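Alpha-fucosidase (Bifidobacterium bifidum, PDB 2EAB) is the catalytic domain of a larger 1,2-alpha-L-fucosidase, a calcium-binding glycoside hydrolase that probably releases alpha-1,2-linked L-fucose from glycans. Local coordinates at residues Q100-L105 and K460-G464; P454-T458 and G491-P495; D17-Y22 and R157-S163. All coordinates share one frame; numbering follows the deposited sequence.

Contact 1: residues Q100-L105 and K460-G464; sequences QNGATL and KVYAG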
loop_
_atom_site.group_PDB
_atom_site.type_symbol
_atom_site.label_atom_id
_atom_site.label_comp_id
_atom_site.label_asym_id
_atom_site.label_seq_id
_atom_site.Cartn_x
_atom_site.Cartn_y
_atom_site.Cartn_z
ATOM N N GLN A 100 -11.665 28.833 -10.354
ATOM C CA GLN A 100 -12.448 29.623 -11.313
ATOM C C GLN A 100 -13.152 28.746 -12.356
ATOM O O GLN A 100 -13.160 29.065 -13.554
ATOM C CB GLN A 100 -11.564 30.679 -11.995
ATOM C CG GLN A 100 -10.975 31.725 -11.057
ATOM C CD GLN A 100 -11.993 32.752 -10.604
ATOM O OE1 GLN A 100 -12.959 33.045 -11.313
ATOM N NE2 GLN A 100 -11.781 33.308 -9.419
ATOM N N ASN A 101 -13.731 27.639 -11.887
ATOM C CA ASN A 101 -14.438 26.687 -12.750
ATOM C C ASN A 101 -13.626 26.276 -13.981
ATOM O O ASN A 101 -14.147 26.190 -15.099
ATOM C CB ASN A 101 -15.826 27.225 -13.131
ATOM C CG ASN A 101 -16.767 27.308 -11.936
ATOM O OD1 ASN A 101 -17.549 28.254 -11.816
ATOM N ND2 ASN A 101 -16.685 26.325 -11.039
ATOM N N GLY A 102 -12.336 26.033 -13.760
ATOM C CA GLY A 102 -11.438 25.587 -14.814
ATOM C C GLY A 102 -10.685 26.670 -15.560
ATOM O O GLY A 102 -9.778 26.355 -16.326
ATOM N N ALA A 103 -11.048 27.934 -15.341
ATOM C CA ALA A 103 -10.461 29.034 -16.113
ATOM C C ALA A 103 -8.972 29.240 -15.834
ATOM O O ALA A 103 -8.213 29.604 -16.732
ATOM C CB ALA A 103 -11.232 30.328 -15.896
ATOM N N THR A 104 -8.555 29.008 -14.593
ATOM C CA THR A 104 -7.153 29.179 -14.216
ATOM C C THR A 104 -6.276 28.183 -14.964
ATOM O O THR A 104 -5.290 28.566 -15.604
ATOM C CB THR A 104 -6.980 29.057 -12.692
ATOM O OG1 THR A 104 -7.828 30.023 -12.063
ATOM C CG2 THR A 104 -5.531 29.302 -12.276
ATOM N N LEU A 105 -6.666 26.913 -14.897
ATOM C CA LEU A 105 -5.987 25.843 -15.607
ATOM C C LEU A 105 -5.996 26.078 -17.121
ATOM O O LEU A 105 -4.970 25.930 -17.784
ATOM C CB LEU A 105 -6.649 24.504 -15.261
ATOM C CG LEU A 105 -6.113 23.242 -15.935
ATOM C CD1 LEU A 105 -4.630 23.049 -15.656
ATOM C CD2 LEU A 105 -6.906 22.035 -15.461
ATOM N N LYS A 460 -15.106 20.080 -11.107
ATOM C CA LYS A 460 -15.841 21.267 -11.521
ATOM C C LYS A 460 -15.043 22.546 -11.234
ATOM O O LYS A 460 -14.886 23.399 -12.107
ATOM C CB LYS A 460 -17.210 21.314 -10.838
ATOM C CG LYS A 460 -18.005 22.566 -11.187
ATOM C CD LYS A 460 -19.391 22.579 -10.572
ATOM C CE LYS A 460 -19.364 23.017 -9.125
ATOM N NZ LYS A 460 -18.836 24.406 -8.941
ATOM N N VAL A 461 -14.538 22.663 -10.011
ATOM C CA VAL A 461 -13.845 23.875 -9.576
ATOM C C VAL A 461 -12.549 24.125 -10.339
ATOM O O VAL A 461 -12.298 25.248 -10.789
ATOM C CB VAL A 461 -13.583 23.846 -8.052
ATOM C CG1 VAL A 461 -12.654 24.984 -7.623
ATOM C CG2 VAL A 461 -14.903 23.904 -7.298
ATOM N N TYR A 462 -11.748 23.077 -10.515
ATOM C CA TYR A 462 -10.413 23.252 -11.075
ATOM C C TYR A 462 -10.304 22.948 -12.561
ATOM O O TYR A 462 -9.372 23.418 -13.208
ATOM C CB TYR A 462 -9.381 22.451 -10.277
ATOM C CG TYR A 462 -9.213 22.973 -8.867
ATOM C CD1 TYR A 462 -8.337 24.029 -8.586
ATOM C CD2 TYR A 462 -9.952 22.429 -7.817
ATOM C CE1 TYR A 462 -8.194 24.516 -7.286
ATOM C CE2 TYR A 462 -9.817 22.908 -6.521
ATOM C CZ TYR A 462 -8.938 23.949 -6.265
ATOM O OH TYR A 462 -8.818 24.403 -4.973
ATOM N N ALA A 463 -11.237 22.167 -13.103
ATOM C CA ALA A 463 -11.174 21.789 -14.517
ATOM C C ALA A 463 -12.434 22.108 -15.323
ATOM O O ALA A 463 -12.471 21.865 -16.528
ATOM C CB ALA A 463 -10.794 20.312 -14.662
ATOM N N GLY A 464 -13.460 22.642 -14.670
ATOM C CA GLY A 464 -14.688 23.016 -15.364
ATOM C C GLY A 464 -15.535 21.835 -15.798
ATOM O O GLY A 464 -16.363 21.964 -16.705
HETATM O O HOH W 1 -9.641 23.724 -17.127
HETATM O O HOH W 2 -8.565 26.051 -12.917
#
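Asn101 and Lys460 run side by side with their ends pointing the same way, the amide ND2 of Asn101 3.6 Å from the ammonium NZ of Lys460. Both groups are donors, so they are neighbours and not bonded partners. The lysine chain bends at chi3 (81°) and again at chi4, which folds NZ back beside the asparagine; NZ also has a long, weak ion pair with Glu96. At the far end of the same segment as Asn101, Leu105 brings CB to 3.6 Å from the backbone O of Tyr462 and CD2 to 4.3 Å from Ala463 CB. Here the N-terminus of helix 103-113, with Gly102 as N-cap, abuts the C-terminal end of helix 452-463, joining the family 65-like N-terminal region to the family 95 catalytic region. Gly102 N donates to Val461 O over 3.1 Å, bent to 137° and arriving above the carbonyl plane. The CA-H of Gly102 points almost straight (168°) at Tyr462 O. A CB on Gly102 would collide with Ala463 C and Gly464 N, so this approach depends on glycine. One water accepts from Leu105 N and donates to Tyr462 O at 2.8 Å, while the Tyr462 hydroxyl is hydrogen-bonded to Thr125 O and Asn95 N.

Contact 2: residues P454-T458 and G491-P495; sequences PGRVT and GWTAP
This is a buried helix-to-loop contact inside the family 95 catalytic domain, a fold built on an (alpha/alpha)6 barrel: one face of helix 452-463 meets the loop that follows strand 486-487. Its polar centre is a hydroxyl pair, Thr493 OG1 lying 2.7 Å from Thr458 OG1, hydrogen-bonded although which proton serves is not settled. Thr493 OG1 sits between its own backbone N and carbonyl carbon (chi1 55°), a rotation that faces it to the helix. On Thr458 the hydroxyl lies beside the backbone N and also bonds Asn94, while the methyl CG2 rests 3.4 Å from Thr493 O. A valine in place of Thr458 would probably leave Thr493 OG1 without its hydroxyl mate and Asn94 without a partner here. A water bridges the two segments, donating to Pro454 O at 2.8 Å and hydrogen-bonding Thr493 OG1 at 2.7 Å. One turn earlier in the helix, Pro454 packs its ring on Gly491, with CB 3.5 Å from Gly491 O and CG 3.7 Å from Gly491 CA; a CB on Gly491 would clash with Pro454 CB. Around the contact, Arg456 leaves the other side of the helix for Glu537 of helix 525-546, Gly455 is tied by backbone to Met482, Ala494 is tied by backbone to Gly92, and the Trp492 side chain lies against helix 130-133.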
loop_
_atom_site.group_PDB
_atom_site.type_symbol
_atom_site.label_atom_id
_atom_site.label_comp_id
_atom_site.label_asym_id
_atom_site.label_seq_id
_atom_site.Cartn_x
_atom_site.Cartn_y
_atom_site.Cartn_z
ATOM N N PRO A 454 -16.953 13.418 -3.993
ATOM C CA PRO A 454 -16.216 14.649 -3.670
ATOM C C PRO A 454 -15.335 15.124 -4.830
ATOM O O PRO A 454 -15.209 16.329 -5.062
ATOM C CB PRO A 454 -15.377 14.246 -2.453
ATOM C CG PRO A 454 -15.264 12.753 -2.536
ATOM C CD PRO A 454 -16.571 12.305 -3.103
ATOM N N GLY A 455 -14.773 14.181 -5.579
ATOM C CA GLY A 455 -13.890 14.510 -6.691
ATOM C C GLY A 455 -14.582 15.205 -7.846
ATOM O O GLY A 455 -13.938 15.930 -8.605
ATOM N N ARG A 456 -15.889 14.995 -7.991
ATOM C CA ARG A 456 -16.661 15.714 -9.003
ATOM C C ARG A 456 -16.742 17.207 -8.672
ATOM O O ARG A 456 -16.799 18.042 -9.573
ATOM C CB ARG A 456 -18.056 15.105 -9.165
ATOM C CG ARG A 456 -18.059 13.816 -9.969
ATOM C CD ARG A 456 -19.392 13.120 -9.872
ATOM N NE ARG A 456 -19.465 11.933 -10.715
ATOM C CZ ARG A 456 -20.499 11.097 -10.733
ATOM N NH1 ARG A 456 -21.560 11.318 -9.964
ATOM N NH2 ARG A 456 -20.481 10.046 -11.537
ATOM N N VAL A 457 -16.746 17.540 -7.381
ATOM C CA VAL A 457 -16.697 18.934 -6.947
ATOM C C VAL A 457 -15.355 19.544 -7.356
ATOM O O VAL A 457 -15.310 20.618 -7.946
ATOM C CB VAL A 457 -16.910 19.082 -5.419
ATOM C CG1 VAL A 457 -16.917 20.545 -5.009
ATOM C CG2 VAL A 457 -18.210 18.416 -4.985
ATOM N N THR A 458 -14.266 18.840 -7.066
ATOM C CA THR A 458 -12.930 19.294 -7.434
ATOM C C THR A 458 -12.787 19.440 -8.949
ATOM O O THR A 458 -12.216 20.420 -9.433
ATOM C CB THR A 458 -11.878 18.327 -6.877
ATOM O OG1 THR A 458 -12.058 18.227 -5.460
ATOM C CG2 THR A 458 -10.474 18.816 -7.154
ATOM N N GLY A 491 -13.052 12.792 1.786
ATOM C CA GLY A 491 -13.173 13.398 0.464
ATOM C C GLY A 491 -12.427 14.715 0.308
ATOM O O GLY A 491 -12.928 15.648 -0.329
ATOM N N TRP A 492 -11.224 14.774 0.885
ATOM C CA TRP A 492 -10.298 15.900 0.739
ATOM C C TRP A 492 -9.579 15.752 -0.606
ATOM O O TRP A 492 -8.396 15.387 -0.682
ATOM C CB TRP A 492 -9.310 15.875 1.896
ATOM C CG TRP A 492 -8.405 17.060 2.051
ATOM C CD1 TRP A 492 -7.075 17.121 1.750
ATOM C CD2 TRP A 492 -8.748 18.333 2.610
ATOM N NE1 TRP A 492 -6.569 18.363 2.068
ATOM C CE2 TRP A 492 -7.575 19.121 2.605
ATOM C CE3 TRP A 492 -9.935 18.886 3.106
ATOM C CZ2 TRP A 492 -7.555 20.427 3.086
ATOM C CZ3 TRP A 492 -9.910 20.185 3.589
ATOM C CH2 TRP A 492 -8.730 20.942 3.568
ATOM N N THR A 493 -10.323 16.040 -1.670
ATOM C CA THR A 493 -9.869 15.798 -3.033
ATOM C C THR A 493 -9.315 17.055 -3.684
ATOM O O THR A 493 -8.769 16.993 -4.786
ATOM C CB THR A 493 -10.986 15.193 -3.913
ATOM O OG1 THR A 493 -12.144 16.035 -3.872
ATOM C CG2 THR A 493 -11.378 13.825 -3.388
ATOM N N ALA A 494 -9.432 18.192 -2.999
ATOM C CA ALA A 494 -8.806 19.418 -3.482
ATOM C C ALA A 494 -7.295 19.259 -3.572
ATOM O O ALA A 494 -6.706 18.443 -2.862
ATOM C CB ALA A 494 -9.131 20.568 -2.563
ATOM N N PRO A 495 -6.654 20.076 -4.417
ATOM C CA PRO A 495 -5.203 20.163 -4.351
ATOM C C PRO A 495 -4.798 20.886 -3.064
ATOM O O PRO A 495 -5.602 21.619 -2.467
ATOM C CB PRO A 495 -4.849 20.998 -5.580
ATOM C CG PRO A 495 -6.049 21.851 -5.799
ATOM C CD PRO A 495 -7.223 21.003 -5.410
HETATM O O HOH W 3 -14.159 17.572 -2.826
#

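Contact 3: residues D17-Y22 and R157-S163; sequences DDWLWY and RRDLNLS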
loop_
_atom_site.group_PDB
_atom_site.type_symbol
_atom_site.label_atom_id
_atom_site.label_comp_id
_atom_site.label_asym_id
_atom_site.label_seq_id
_atom_site.Cartn_x
_atom_site.Cartn_y
_atom_site.Cartn_z
ATOM N N ASP A 17 6.434 -22.105 12.666
ATOM C CA ASP A 17 5.836 -20.780 12.495
ATOM C C ASP A 17 6.908 -19.713 12.287
ATOM O O ASP A 17 8.048 -19.868 12.735
ATOM C CB ASP A 17 4.972 -20.418 13.710
ATOM C CG ASP A 17 3.707 -21.257 13.814
ATOM O OD1 ASP A 17 3.400 -22.037 12.884
ATOM O OD2 ASP A 17 3.009 -21.121 14.842
ATOM N N ASP A 18 6.531 -18.632 11.605
ATOM C CA ASP A 18 7.423 -17.497 11.385
ATOM C C ASP A 18 7.289 -16.510 12.535
ATOM O O ASP A 18 6.199 -16.005 12.788
ATOM C CB ASP A 18 7.074 -16.789 10.071
ATOM C CG ASP A 18 7.145 -17.711 8.865
ATOM O OD1 ASP A 18 8.091 -18.522 8.760
ATOM O OD2 ASP A 18 6.248 -17.608 8.003
ATOM N N TRP A 19 8.403 -16.234 13.213
ATOM C CA TRP A 19 8.417 -15.330 14.359
ATOM C C TRP A 19 9.377 -14.167 14.184
ATOM O O TRP A 19 10.506 -14.340 13.729
ATOM C CB TRP A 19 8.900 -16.072 15.603
ATOM C CG TRP A 19 7.949 -16.995 16.272
ATOM C CD1 TRP A 19 6.775 -17.492 15.784
ATOM C CD2 TRP A 19 8.128 -17.580 17.563
ATOM N NE1 TRP A 19 6.197 -18.333 16.707
ATOM C CE2 TRP A 19 7.011 -18.407 17.807
ATOM C CE3 TRP A 19 9.123 -17.472 18.545
ATOM C CZ2 TRP A 19 6.863 -19.130 18.995
ATOM C CZ3 TRP A 19 8.975 -18.190 19.724
ATOM C CH2 TRP A 19 7.851 -19.004 19.940
ATOM N N LEU A 20 8.925 -12.982 14.585
ATOM C CA LEU A 20 9.839 -11.940 15.047
ATOM C C LEU A 20 9.899 -12.136 16.555
ATOM O O LEU A 20 8.865 -12.298 17.190
ATOM C CB LEU A 20 9.303 -10.540 14.756
ATOM C CG LEU A 20 9.316 -9.988 13.331
ATOM C CD1 LEU A 20 8.296 -10.666 12.464
ATOM C CD2 LEU A 20 9.058 -8.488 13.356
ATOM N N TRP A 21 11.097 -12.147 17.130
ATOM C CA TRP A 21 11.214 -12.389 18.566
ATOM C C TRP A 21 12.386 -11.663 19.220
ATOM O O TRP A 21 13.375 -11.336 18.566
ATOM C CB TRP A 21 11.210 -13.889 18.877
ATOM C CG TRP A 21 12.398 -14.630 18.378
ATOM C CD1 TRP A 21 12.645 -15.027 17.093
ATOM C CD2 TRP A 21 13.504 -15.089 19.162
ATOM N NE1 TRP A 21 13.844 -15.699 17.029
ATOM C CE2 TRP A 21 14.390 -15.752 18.286
ATOM C CE3 TRP A 21 13.834 -15.000 20.522
ATOM C CZ2 TRP A 21 15.587 -16.329 18.727
ATOM C CZ3 TRP A 21 15.026 -15.575 20.958
ATOM C CH2 TRP A 21 15.887 -16.227 20.063
ATOM N N TYR A 22 12.234 -11.392 20.517
ATOM C CA TYR A 22 13.136 -10.516 21.267
ATOM C C TYR A 22 13.279 -11.015 22.688
ATOM O O TYR A 22 12.322 -11.506 23.276
ATOM C CB TYR A 22 12.611 -9.065 21.269
ATOM C CG TYR A 22 12.300 -8.582 19.873
ATOM C CD1 TYR A 22 13.226 -7.843 19.147
ATOM C CD2 TYR A 22 11.096 -8.924 19.256
ATOM C CE1 TYR A 22 12.950 -7.437 17.850
ATOM C CE2 TYR A 22 10.818 -8.538 17.961
ATOM C CZ TYR A 22 11.745 -7.792 17.269
ATOM O OH TYR A 22 11.463 -7.418 15.980
ATOM N N ARG A 157 10.759 -13.659 26.970
ATOM C CA ARG A 157 10.667 -13.563 25.521
ATOM C C ARG A 157 9.393 -12.827 25.121
ATOM O O ARG A 157 8.342 -13.020 25.726
ATOM C CB ARG A 157 10.710 -14.949 24.868
ATOM C CG ARG A 157 10.946 -14.905 23.361
ATOM C CD ARG A 157 10.838 -16.279 22.719
ATOM N NE ARG A 157 9.486 -16.826 22.805
ATOM C CZ ARG A 157 9.154 -17.916 23.493
ATOM N NH1 ARG A 157 10.075 -18.602 24.159
ATOM N NH2 ARG A 157 7.894 -18.329 23.507
ATOM N N ARG A 158 9.502 -11.970 24.110
ATOM C CA ARG A 158 8.328 -11.447 23.424
ATOM C C ARG A 158 8.456 -11.783 21.948
ATOM O O ARG A 158 9.556 -11.784 21.392
ATOM C CB ARG A 158 8.144 -9.941 23.655
ATOM C CG ARG A 158 9.205 -9.057 23.026
ATOM C CD ARG A 158 9.051 -7.622 23.484
ATOM N NE ARG A 158 10.048 -6.747 22.878
ATOM C CZ ARG A 158 9.828 -5.949 21.834
ATOM N NH1 ARG A 158 8.635 -5.892 21.252
ATOM N NH2 ARG A 158 10.814 -5.201 21.372
ATOM N N ASP A 159 7.328 -12.101 21.326
ATOM C CA ASP A 159 7.348 -12.456 19.919
ATOM C C ASP A 159 6.093 -12.014 19.190
ATOM O O ASP A 159 5.068 -11.681 19.798
ATOM C CB ASP A 159 7.581 -13.967 19.734
ATOM C CG ASP A 159 6.384 -14.801 20.143
ATOM O OD1 ASP A 159 5.321 -14.684 19.495
ATOM O OD2 ASP A 159 6.511 -15.583 21.103
ATOM N N LEU A 160 6.205 -12.007 17.869
ATOM C CA LEU A 160 5.071 -11.849 16.984
ATOM C C LEU A 160 5.066 -13.056 16.069
ATOM O O LEU A 160 5.998 -13.261 15.292
ATOM C CB LEU A 160 5.175 -10.552 16.179
ATOM C CG LEU A 160 3.970 -10.188 15.304
ATOM C CD1 LEU A 160 2.724 -9.933 16.144
ATOM C CD2 LEU A 160 4.285 -8.973 14.445
ATOM N N ASN A 161 4.025 -13.865 16.207
ATOM C CA ASN A 161 3.861 -15.051 15.392
ATOM C C ASN A 161 3.096 -14.661 14.134
ATOM O O ASN A 161 1.872 -14.516 14.160
ATOM C CB ASN A 161 3.120 -16.137 16.175
ATOM C CG ASN A 161 3.092 -17.465 15.448
ATOM O OD1 ASN A 161 3.135 -17.522 14.219
ATOM N ND2 ASN A 161 3.011 -18.549 16.214
ATOM N N LEU A 162 3.833 -14.489 13.041
ATOM C CA LEU A 162 3.240 -14.051 11.781
ATOM C C LEU A 162 2.311 -15.110 11.207
ATOM O O LEU A 162 1.358 -14.789 10.503
ATOM C CB LEU A 162 4.318 -13.703 10.749
ATOM C CG LEU A 162 5.410 -12.696 11.106
ATOM C CD1 LEU A 162 6.286 -12.452 9.886
ATOM C CD2 LEU A 162 4.825 -11.384 11.618
ATOM N N SER A 163 2.599 -16.374 11.512
ATOM C CA SER A 163 1.826 -17.498 10.982
ATOM C C SER A 163 0.447 -17.627 11.619
ATOM O O SER A 163 -0.525 -17.992 10.951
ATOM C CB SER A 163 2.599 -18.805 11.164
ATOM O OG SER A 163 3.870 -18.728 10.546
#
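Trp19 lies over Asp159, its ring and the carboxylate stacked with planes 17° apart, and Asp159 OD2 comes within 3.8 Å of Trp19 CZ3. The Arg157 side chain runs across that of Trp19 at about a right angle, bringing Arg157 NE to 3.4 Å from Trp19 CZ3; its chain bends at chi3, which returns the guanidinium to the ring, and Asp159 OD2 makes a long salt bridge to Arg157 NE. Asn161 ND2 sits at the indole edge near NE1, but two donors cannot bond, and the amide instead gives a straight bond (174°) to Asp17 OD2 at 2.9 Å. On the opposite face of the strands, the guanidinium of Arg158 lies nearly flat on the Tyr22 ring (planes 19° apart), an off-centre cation-pi contact with CZ 4.5 Å from the ring centroid. Farther along the strands, Leu20 CD1 meets Leu162 CD2 at 3.6 Å.

These side chains are set by an antiparallel ladder: Leu20 with Leu160 and Tyr22 with Arg158 are hydrogen-bonded pairs, Trp19 with Asn161 and Trp21 with Asp159 non-hydrogen-bonded ones. Beyond its end, Leu162 N donates to Asp18 O, and Asp18 N to Ser163 OG at 2.9 Å. A second shell fixes the polar ends: Lys164 pairs with Asp17 OD2, and Gln24, Thr29 and Thr50 hold the Arg158 guanidinium. His343 stacks on the Trp19 ring.

Strand 19-22 is an outermost strand of the large antiparallel sheet in the N-terminal beta-sandwich domain, followed inward by strands 156-161 and 166-173. The Leu20 and Leu160 face packs on strand 52-55 of the other sheet, Leu160 and Leu162 rest on Tyr378 and Tyr381 of helix 365-386, and Tyr22 reaches helix 351-360.

In the fold
Contacts 1 and 2 both use helix 452-463 and touch each other, Tyr462 CE2 lying 3.4 Å from Pro495 CD. Contact 3 stands on the other side of the chain's centre, its centre about 53 Å from that of contact 1 and about 42 Å from that of contact 2. Contact 1 is partly buried, with five of nine touching residues buried and two exposed, and relies on backbone approach through glycine between two family regions. Contact 2, wholly buried within the catalytic region, combines paired hydroxyls and a bridging water with proline-on-glycine packing. Contact 3, inside the N-terminal region, is also buried (nine of thirteen, none exposed) and combines a strand ladder with stacked aromatic and charged groups over the largest surface, 738 Å².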